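Local coordinates for protein Exo-poly-alpha-D-galacturonosidase (Thermotoga maritima, PDB 3JUR) that probably hydrolyses the galacturonic acid chains of pectin as a family 28 glycoside hydrolase built on a parallel beta-helix, at residues D[289-294]-D[319-324]; D[256-261]-D[293-298]; D[17-22]-D[221-226]. All coordinates share one frame; numbering follows the deposited sequence.

Interactions 1 and 2 form one continuous patch. Their centres lie about 6 Å apart, they share Gln293 and Ala294, and the side chain of Arg324 probably binds the backbone of interaction 2, with Arg324 NH1 2.7 Å from His296 O. Interaction 2 holds the Asp260-Asp261 pair and His296, which match sequence motifs that line the substrate cleft in glycoside hydrolase family 28, so interaction 1 probably sits directly beside that cleft. Interaction 3 lies elsewhere on the beta-helix, its centre about 27 Å from that of interaction 1 and about 25 Å from that of interaction 2; there the segment after the N-terminal helix meets strand 224-233, a sheet neighbour of strand 255-258.

Interaction 1: residues D[289-294]-D[319-324]; sequences LVISQA and YMNVER
Val290 wedges between Tyr319 and Val322, and here the packing is tightest. With chi1 at -176°, CG1 is anti to the backbone N and meets Val322 CG1 at 3.6 Å, the two side chains crossing at about a right angle. Its other methyl, Val290 CG2, slants onto the ring of Tyr319, 3.6 Å from CD1. Toward the preceding coil, Val290 also rests on Phe256. On the other face Ile291 and Met320 run side by side, Ile291 CG1 lying 4.0 Å from Met320 SD, and Met320 also packs on Val318 of a second subunit. Such in-register stacking on parallel strands is the coil-to-coil contact of a parallel beta-helix: Val290 O accepts from Met320 N at 2.7 Å, and Ser292 N gives a nearly straight bond (172°) to Met320 O.

After Asn321, whose positive phi of 72° turns the chain off the strand, the contact changes character. Gln293 and Glu323 are linked through water rather than directly. One water donates to both Gln293 O and Asn321 O, 2.7 Å from each; a second joins Gln293 O to Glu323 OE2. The other carboxylate oxygen, Glu323 OE1, is held by a salt bridge to Arg324 NH1 at 2.9 Å.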
loop_
_atom_site.group_PDB
_atom_site.type_symbol
_atom_site.label_atom_id
_atom_site.label_comp_id
_atom_site.label_asym_id
_atom_site.label_seq_id
_atom_site.Cartn_x
_atom_site.Cartn_y
_atom_site.Cartn_z
ATOM N N LEU D 289 -17.385 10.045 -23.306
ATOM C CA LEU D 289 -15.972 9.805 -23.527
ATOM C C LEU D 289 -15.266 11.096 -23.930
ATOM O O LEU D 289 -15.598 11.702 -24.949
ATOM C CB LEU D 289 -15.768 8.717 -24.591
ATOM C CG LEU D 289 -14.339 8.398 -25.052
ATOM C CD1 LEU D 289 -13.455 7.920 -23.877
ATOM C CD2 LEU D 289 -14.334 7.386 -26.192
ATOM N N VAL D 290 -14.308 11.519 -23.109
ATOM C CA VAL D 290 -13.460 12.658 -23.442
ATOM C C VAL D 290 -12.045 12.134 -23.676
ATOM O O VAL D 290 -11.424 11.600 -22.764
ATOM C CB VAL D 290 -13.449 13.736 -22.314
ATOM C CG1 VAL D 290 -12.614 14.976 -22.733
ATOM C CG2 VAL D 290 -14.872 14.145 -21.932
ATOM N N ILE D 291 -11.546 12.256 -24.901
ATOM C CA ILE D 291 -10.123 11.996 -25.159
ATOM C C ILE D 291 -9.545 13.294 -25.692
ATOM O O ILE D 291 -9.727 13.639 -26.862
ATOM C CB ILE D 291 -9.870 10.823 -26.140
ATOM C CG1 ILE D 291 -10.559 9.544 -25.647
ATOM C CG2 ILE D 291 -8.364 10.612 -26.341
ATOM C CD1 ILE D 291 -10.501 8.372 -26.640
ATOM N N SER D 292 -8.879 14.030 -24.807
ATOM C CA SER D 292 -8.563 15.420 -25.095
ATOM C C SER D 292 -7.430 15.971 -24.236
ATOM O O SER D 292 -7.639 16.360 -23.085
ATOM C CB SER D 292 -9.827 16.269 -24.917
ATOM O OG SER D 292 -9.599 17.612 -25.294
ATOM N N GLN D 293 -6.233 16.005 -24.810
ATOM C CA GLN D 293 -5.092 16.685 -24.208
ATOM C C GLN D 293 -5.420 18.150 -23.892
ATOM O O GLN D 293 -5.033 18.672 -22.838
ATOM C CB GLN D 293 -3.895 16.618 -25.155
ATOM C CG GLN D 293 -2.662 17.328 -24.643
ATOM C CD GLN D 293 -1.630 16.370 -24.112
ATOM O OE1 GLN D 293 -0.668 16.034 -24.818
ATOM N NE2 GLN D 293 -1.816 15.909 -22.865
ATOM N N ALA D 294 -6.152 18.793 -24.805
ATOM C CA ALA D 294 -6.477 20.213 -24.701
ATOM C C ALA D 294 -7.536 20.565 -23.643
ATOM O O ALA D 294 -7.594 21.714 -23.192
ATOM C CB ALA D 294 -6.888 20.760 -26.082
ATOM N N TYR D 319 -12.550 9.801 -19.025
ATOM C CA TYR D 319 -11.768 10.997 -19.345
ATOM C C TYR D 319 -10.323 10.600 -19.599
ATOM O O TYR D 319 -9.709 9.925 -18.777
ATOM C CB TYR D 319 -11.843 11.997 -18.190
ATOM C CG TYR D 319 -13.267 12.343 -17.784
ATOM C CD1 TYR D 319 -14.039 13.215 -18.547
ATOM C CD2 TYR D 319 -13.840 11.780 -16.659
ATOM C CE1 TYR D 319 -15.351 13.535 -18.177
ATOM C CE2 TYR D 319 -15.144 12.096 -16.275
ATOM C CZ TYR D 319 -15.888 12.974 -17.041
ATOM O OH TYR D 319 -17.171 13.271 -16.664
ATOM N N MET D 320 -9.789 10.991 -20.747
ATOM C CA MET D 320 -8.432 10.612 -21.118
ATOM C C MET D 320 -7.615 11.829 -21.535
ATOM O O MET D 320 -8.059 12.606 -22.380
ATOM C CB MET D 320 -8.449 9.601 -22.263
ATOM C CG MET D 320 -8.942 8.214 -21.869
ATOM S SD MET D 320 -8.756 6.984 -23.190
ATOM C CE MET D 320 -7.134 7.362 -23.824
ATOM N N ASN D 321 -6.431 11.970 -20.932
ATOM C CA ASN D 321 -5.426 13.000 -21.275
ATOM C C ASN D 321 -5.806 14.419 -20.837
ATOM O O ASN D 321 -5.062 15.374 -21.096
ATOM C CB ASN D 321 -5.057 12.981 -22.773
ATOM C CG ASN D 321 -4.705 11.585 -23.292
ATOM O OD1 ASN D 321 -4.065 10.796 -22.611
ATOM N ND2 ASN D 321 -5.122 11.290 -24.518
ATOM N N VAL D 322 -6.946 14.541 -20.159
ATOM C CA VAL D 322 -7.508 15.838 -19.762
ATOM C C VAL D 322 -6.679 16.523 -18.682
ATOM O O VAL D 322 -5.921 15.869 -17.960
ATOM C CB VAL D 322 -8.985 15.710 -19.292
ATOM C CG1 VAL D 322 -9.838 15.068 -20.390
ATOM C CG2 VAL D 322 -9.096 14.913 -17.969
ATOM N N GLU D 323 -6.817 17.841 -18.568
ATOM C CA GLU D 323 -6.082 18.562 -17.534
ATOM C C GLU D 323 -6.609 18.221 -16.151
ATOM O O GLU D 323 -5.828 18.082 -15.202
ATOM C CB GLU D 323 -6.140 20.075 -17.759
ATOM C CG GLU D 323 -5.300 20.559 -18.937
ATOM C CD GLU D 323 -5.293 22.078 -19.070
ATOM O OE1 GLU D 323 -5.912 22.764 -18.229
ATOM O OE2 GLU D 323 -4.656 22.592 -20.019
ATOM N N ARG D 324 -7.938 18.110 -16.054
ATOM C CA ARG D 324 -8.641 17.868 -14.799
ATOM C C ARG D 324 -9.861 17.002 -15.052
ATOM O O ARG D 324 -10.539 17.144 -16.082
ATOM C CB ARG D 324 -9.097 19.190 -14.157
ATOM C CG ARG D 324 -7.962 20.154 -13.873
ATOM C CD ARG D 324 -8.405 21.555 -13.476
ATOM N NE ARG D 324 -7.238 22.429 -13.608
ATOM C CZ ARG D 324 -6.861 23.017 -14.738
ATOM N NH1 ARG D 324 -7.593 22.880 -15.849
ATOM N NH2 ARG D 324 -5.759 23.752 -14.754
HETATM O O HOH W 1 -3.803 17.708 -20.610
HETATM O O HOH W 2 -3.976 21.187 -22.034
#

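Interaction 2: residues D[256-261]-D[293-298]; sequences FDTGDD and QASHGG
Thr258 ends its strand with its carbonyl oxygen against Ala294, Thr258 O lying 3.3 Å from Ala294 CB. From here the segment enters a loop carrying an Asp-Asp pair that faces a Ser-His-Gly sequence on the next coil of the beta-helix, a pairing consistent with the active-site motifs of family 28. Set between its own backbone N and carbonyl carbon, Thr258 OG1 can donate to Asp260 O at 2.9 Å; it also bonds Ser262 OG, which in turn bonds Ser295 OG. Beside Gly259, a water in the imidazole plane lies 2.9 Å from His296 NE2 and 2.7 Å from Ala294 O, with Gly259 O a longer neighbour.

Asp260 meets His296 with backbone and side chain. Asp260 O is gripped from both faces of its plane, by Thr258 OG1 and, opposite, by His296 N at 3.1 Å, nearly straight at the hydrogen (164°) though steep to the carbonyl plane. Asp260 CA stands 3.9 Å from the His296 ring centroid, only 17° off the normal: a CH-pi contact. A second water joins Asp260 OD1 to His296 ND1.

Asp261 N donates to Asp260 OD1. Salt bridges to Arg327 and Lys329 hold the Asp261 carboxylate, its plane 83° from the imidazole, with Asp261 OD1 3.3 Å from His296 CB.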
loop_
_atom_site.group_PDB
_atom_site.type_symbol
_atom_site.label_atom_id
_atom_site.label_comp_id
_atom_site.label_asym_id
_atom_site.label_seq_id
_atom_site.Cartn_x
_atom_site.Cartn_y
_atom_site.Cartn_z
ATOM N N PHE D 256 -15.871 13.911 -26.823
ATOM C CA PHE D 256 -15.335 15.273 -26.688
ATOM C C PHE D 256 -13.830 15.365 -26.903
ATOM O O PHE D 256 -13.054 14.600 -26.318
ATOM C CB PHE D 256 -15.590 15.837 -25.286
ATOM C CG PHE D 256 -17.036 15.904 -24.888
ATOM C CD1 PHE D 256 -17.773 17.066 -25.098
ATOM C CD2 PHE D 256 -17.645 14.824 -24.259
ATOM C CE1 PHE D 256 -19.109 17.136 -24.714
ATOM C CE2 PHE D 256 -18.969 14.882 -23.858
ATOM C CZ PHE D 256 -19.712 16.037 -24.098
ATOM N N ASP D 257 -13.439 16.333 -27.725
ATOM C CA ASP D 257 -12.085 16.858 -27.771
ATOM C C ASP D 257 -12.242 18.385 -27.793
ATOM O O ASP D 257 -12.655 18.956 -28.816
ATOM C CB ASP D 257 -11.361 16.362 -29.017
ATOM C CG ASP D 257 -9.890 16.751 -29.044
ATOM O OD1 ASP D 257 -9.386 17.368 -28.080
ATOM O OD2 ASP D 257 -9.233 16.422 -30.047
ATOM N N THR D 258 -11.952 19.031 -26.661
ATOM C CA THR D 258 -12.294 20.449 -26.480
ATOM C C THR D 258 -11.099 21.340 -26.173
ATOM O O THR D 258 -10.105 20.882 -25.623
ATOM C CB THR D 258 -13.372 20.649 -25.387
ATOM O OG1 THR D 258 -12.921 20.105 -24.138
ATOM C CG2 THR D 258 -14.666 19.975 -25.781
ATOM N N GLY D 259 -11.212 22.615 -26.537
ATOM C CA GLY D 259 -10.154 23.598 -26.314
ATOM C C GLY D 259 -10.179 24.188 -24.917
ATOM O O GLY D 259 -9.206 24.782 -24.473
ATOM N N ASP D 260 -11.296 24.027 -24.221
ATOM C CA ASP D 260 -11.408 24.480 -22.843
ATOM C C ASP D 260 -12.143 23.391 -22.064
ATOM O O ASP D 260 -11.985 22.202 -22.357
ATOM C CB ASP D 260 -12.133 25.834 -22.802
ATOM C CG ASP D 260 -11.713 26.702 -21.622
ATOM O OD1 ASP D 260 -12.187 26.447 -20.492
ATOM O OD2 ASP D 260 -10.925 27.657 -21.827
ATOM N N ASP D 261 -12.950 23.778 -21.081
ATOM C CA ASP D 261 -13.741 22.816 -20.311
ATOM C C ASP D 261 -14.667 21.992 -21.217
ATOM O O ASP D 261 -15.271 22.534 -22.150
ATOM C CB ASP D 261 -14.549 23.558 -19.251
ATOM C CG ASP D 261 -13.666 24.308 -18.255
ATOM O OD1 ASP D 261 -12.649 23.736 -17.816
ATOM O OD2 ASP D 261 -13.993 25.467 -17.912
ATOM N N GLN D 293 -6.233 16.005 -24.810
ATOM C CA GLN D 293 -5.092 16.685 -24.208
ATOM C C GLN D 293 -5.420 18.150 -23.892
ATOM O O GLN D 293 -5.033 18.672 -22.838
ATOM C CB GLN D 293 -3.895 16.618 -25.155
ATOM C CG GLN D 293 -2.662 17.328 -24.643
ATOM C CD GLN D 293 -1.630 16.370 -24.112
ATOM O OE1 GLN D 293 -0.668 16.034 -24.818
ATOM N NE2 GLN D 293 -1.816 15.909 -22.865
ATOM N N ALA D 294 -6.152 18.793 -24.805
ATOM C CA ALA D 294 -6.477 20.213 -24.701
ATOM C C ALA D 294 -7.536 20.565 -23.643
ATOM O O ALA D 294 -7.594 21.714 -23.192
ATOM C CB ALA D 294 -6.888 20.760 -26.082
ATOM N N SER D 295 -8.368 19.596 -23.252
ATOM C CA SER D 295 -9.473 19.858 -22.327
ATOM C C SER D 295 -9.001 20.362 -20.966
ATOM O O SER D 295 -8.109 19.782 -20.364
ATOM C CB SER D 295 -10.353 18.614 -22.138
ATOM O OG SER D 295 -11.369 18.860 -21.176
ATOM N N HIS D 296 -9.630 21.431 -20.487
ATOM C CA HIS D 296 -9.315 22.017 -19.180
ATOM C C HIS D 296 -10.028 21.325 -18.016
ATOM O O HIS D 296 -9.772 21.634 -16.845
ATOM C CB HIS D 296 -9.671 23.506 -19.185
ATOM C CG HIS D 296 -8.806 24.338 -20.082
ATOM N ND1 HIS D 296 -8.710 25.707 -19.953
ATOM C CD2 HIS D 296 -7.990 24.000 -21.109
ATOM C CE1 HIS D 296 -7.880 26.177 -20.869
ATOM N NE2 HIS D 296 -7.427 25.160 -21.581
ATOM N N GLY D 297 -10.935 20.406 -18.339
ATOM C CA GLY D 297 -11.698 19.682 -17.338
ATOM C C GLY D 297 -12.750 18.774 -17.956
ATOM O O GLY D 297 -13.352 19.107 -18.981
ATOM N N GLY D 298 -12.966 17.622 -17.333
ATOM C CA GLY D 298 -13.948 16.658 -17.819
ATOM C C GLY D 298 -15.355 17.066 -17.424
ATOM O O GLY D 298 -16.221 17.258 -18.284
HETATM O O HOH W 3 -6.795 17.639 -27.557
HETATM O O HOH W 4 -6.180 23.954 -23.885
HETATM O O HOH W 5 -10.637 26.939 -18.284
#

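Interaction 3: residues D[17-22]-D[221-226]; sequences HVREPQ and SENVII
Asn223 grips Arg19 by its backbone, not its side chain. The chain of 221-226 turns a corner at this residue, which has a positive phi of 62°, and CG stands anti to the backbone N, carrying the amide out to the segment 17-22. Both ends of that amide then engage the same residue. Asn223 OD1 accepts from Arg19 N at 3.0 Å, the donor standing above the carbonyl plane, while Asn223 ND2 donates to Arg19 O, also at 3.0 Å. The second bond lies in the carbonyl plane on a lone pair, and Arg19 O is within 13° of the amide plane of Asn223. Two bonds, to the N-H and the C=O of one residue, fix the rotation of the amide. ND2 also bonds Asn200 OD1, and a water that donates to Glu20 O meets ND2 weakly.

Two residues on, Ile225 points at the same segment and supplies the apolar half. Its CG1 meets Val18 CG1 at 3.6 Å, the side chains crossing obliquely, and its terminal methyl abuts the Arg19-Glu20 peptide, Ile225 CD1 lying 3.5 Å from Glu20 N. Ile225 also rests on Leu202 of the preceding coil, and Glu20 is tied to the same strand by a salt bridge to Arg227.

Asn223, like Asn124 and Asn200, stands just before a strand of this parallel stack, and the Asn223-Asn200 bond joins side chains of adjacent coils, an arrangement resembling the asparagine ladders of parallel beta-helices, here met by the segment leading on from the N-terminal helix.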
loop_
_atom_site.group_PDB
_atom_site.type_symbol
_atom_site.label_atom_id
_atom_site.label_comp_id
_atom_site.label_asym_id
_atom_site.label_seq_id
_atom_site.Cartn_x
_atom_site.Cartn_y
_atom_site.Cartn_z
ATOM N N HIS D 17 -38.110 13.515 -15.715
ATOM C CA HIS D 17 -38.531 14.794 -16.293
ATOM C C HIS D 17 -37.770 15.132 -17.580
ATOM O O HIS D 17 -37.701 16.288 -18.006
ATOM C CB HIS D 17 -38.441 15.904 -15.242
ATOM C CG HIS D 17 -39.351 15.688 -14.072
ATOM N ND1 HIS D 17 -38.911 15.182 -12.866
ATOM C CD2 HIS D 17 -40.686 15.875 -13.937
ATOM C CE1 HIS D 17 -39.933 15.085 -12.032
ATOM N NE2 HIS D 17 -41.021 15.496 -12.658
ATOM N N VAL D 18 -37.214 14.101 -18.200
ATOM C CA VAL D 18 -36.496 14.243 -19.452
ATOM C C VAL D 18 -37.178 13.368 -20.512
ATOM O O VAL D 18 -37.415 12.183 -20.285
ATOM C CB VAL D 18 -34.981 13.904 -19.266
ATOM C CG1 VAL D 18 -34.364 13.384 -20.538
ATOM C CG2 VAL D 18 -34.216 15.117 -18.753
ATOM N N ARG D 19 -37.534 13.969 -21.647
ATOM C CA ARG D 19 -38.043 13.207 -22.797
ATOM C C ARG D 19 -37.847 13.917 -24.129
ATOM O O ARG D 19 -37.871 15.149 -24.197
ATOM C CB ARG D 19 -39.512 12.779 -22.624
ATOM C CG ARG D 19 -40.510 13.896 -22.457
ATOM C CD ARG D 19 -41.950 13.427 -22.779
ATOM N NE ARG D 19 -42.323 12.170 -22.121
ATOM C CZ ARG D 19 -42.590 12.044 -20.823
ATOM N NH1 ARG D 19 -42.521 13.090 -20.010
ATOM N NH2 ARG D 19 -42.915 10.861 -20.325
ATOM N N GLU D 20 -37.639 13.116 -25.171
ATOM C CA GLU D 20 -37.507 13.591 -26.551
ATOM C C GLU D 20 -38.676 14.484 -26.977
ATOM O O GLU D 20 -39.822 14.216 -26.605
ATOM C CB GLU D 20 -37.455 12.401 -27.506
ATOM C CG GLU D 20 -36.122 11.688 -27.600
ATOM C CD GLU D 20 -36.143 10.582 -28.654
ATOM O OE1 GLU D 20 -36.769 10.766 -29.730
ATOM O OE2 GLU D 20 -35.528 9.527 -28.403
ATOM N N PRO D 21 -38.394 15.540 -27.768
ATOM C CA PRO D 21 -39.472 16.381 -28.284
ATOM C C PRO D 21 -40.313 15.666 -29.343
ATOM O O PRO D 21 -39.769 14.930 -30.174
ATOM C CB PRO D 21 -38.728 17.561 -28.918
ATOM C CG PRO D 21 -37.362 17.042 -29.225
ATOM C CD PRO D 21 -37.064 16.063 -28.132
ATOM N N GLN D 22 -41.627 15.862 -29.295
ATOM C CA GLN D 22 -42.489 15.442 -30.394
ATOM C C GLN D 22 -42.235 16.373 -31.580
ATOM O O GLN D 22 -42.244 17.597 -31.438
ATOM C CB GLN D 22 -43.972 15.471 -29.996
ATOM C CG GLN D 22 -44.457 14.255 -29.193
ATOM C CD GLN D 22 -44.416 12.952 -29.988
ATOM O OE1 GLN D 22 -45.093 12.804 -31.008
ATOM N NE2 GLN D 22 -43.628 11.998 -29.511
ATOM N N SER D 221 -33.048 26.940 -20.150
ATOM C CA SER D 221 -33.819 25.943 -20.869
ATOM C C SER D 221 -34.147 24.752 -19.981
ATOM O O SER D 221 -33.452 24.478 -18.994
ATOM C CB SER D 221 -33.060 25.488 -22.117
ATOM O OG SER D 221 -33.013 26.535 -23.073
ATOM N N GLU D 222 -35.204 24.041 -20.354
ATOM C CA GLU D 222 -35.691 22.914 -19.577
ATOM C C GLU D 222 -36.017 21.730 -20.481
ATOM O O GLU D 222 -36.553 21.903 -21.585
ATOM C CB GLU D 222 -36.924 23.338 -18.782
ATOM C CG GLU D 222 -37.261 22.423 -17.639
ATOM C CD GLU D 222 -38.286 23.026 -16.700
ATOM O OE1 GLU D 222 -38.120 24.207 -16.319
ATOM O OE2 GLU D 222 -39.251 22.314 -16.345
ATOM N N ASN D 223 -35.700 20.531 -19.995
ATOM C CA ASN D 223 -35.845 19.287 -20.756
ATOM C C ASN D 223 -34.964 19.274 -22.011
ATOM O O ASN D 223 -35.448 19.391 -23.147
ATOM C CB ASN D 223 -37.317 18.985 -21.077
ATOM C CG ASN D 223 -37.493 17.686 -21.838
ATOM O OD1 ASN D 223 -36.609 16.834 -21.841
ATOM N ND2 ASN D 223 -38.641 17.529 -22.491
ATOM N N VAL D 224 -33.659 19.124 -21.784
ATOM C CA VAL D 224 -32.681 19.140 -22.860
ATOM C C VAL D 224 -31.926 17.799 -22.898
ATOM O O VAL D 224 -31.434 17.324 -21.867
ATOM C CB VAL D 224 -31.691 20.333 -22.696
ATOM C CG1 VAL D 224 -30.715 20.409 -23.864
ATOM C CG2 VAL D 224 -32.445 21.657 -22.527
ATOM N N ILE D 225 -31.870 17.190 -24.081
ATOM C CA ILE D 225 -31.124 15.951 -24.298
ATOM C C ILE D 225 -30.026 16.185 -25.347
ATOM O O ILE D 225 -30.297 16.643 -26.459
ATOM C CB ILE D 225 -32.046 14.784 -24.758
ATOM C CG1 ILE D 225 -33.080 14.447 -23.683
ATOM C CG2 ILE D 225 -31.235 13.546 -25.120
ATOM C CD1 ILE D 225 -34.273 13.619 -24.199
ATOM N N ILE D 226 -28.788 15.888 -24.972
ATOM C CA ILE D 226 -27.680 15.895 -25.920
ATOM C C ILE D 226 -27.039 14.522 -25.850
ATOM O O ILE D 226 -26.553 14.090 -24.798
ATOM C CB ILE D 226 -26.673 17.019 -25.633
ATOM C CG1 ILE D 226 -27.375 18.378 -25.680
ATOM C CG2 ILE D 226 -25.533 17.002 -26.656
ATOM C CD1 ILE D 226 -26.725 19.429 -24.818
HETATM O O HOH W 6 -40.852 16.516 -24.735
#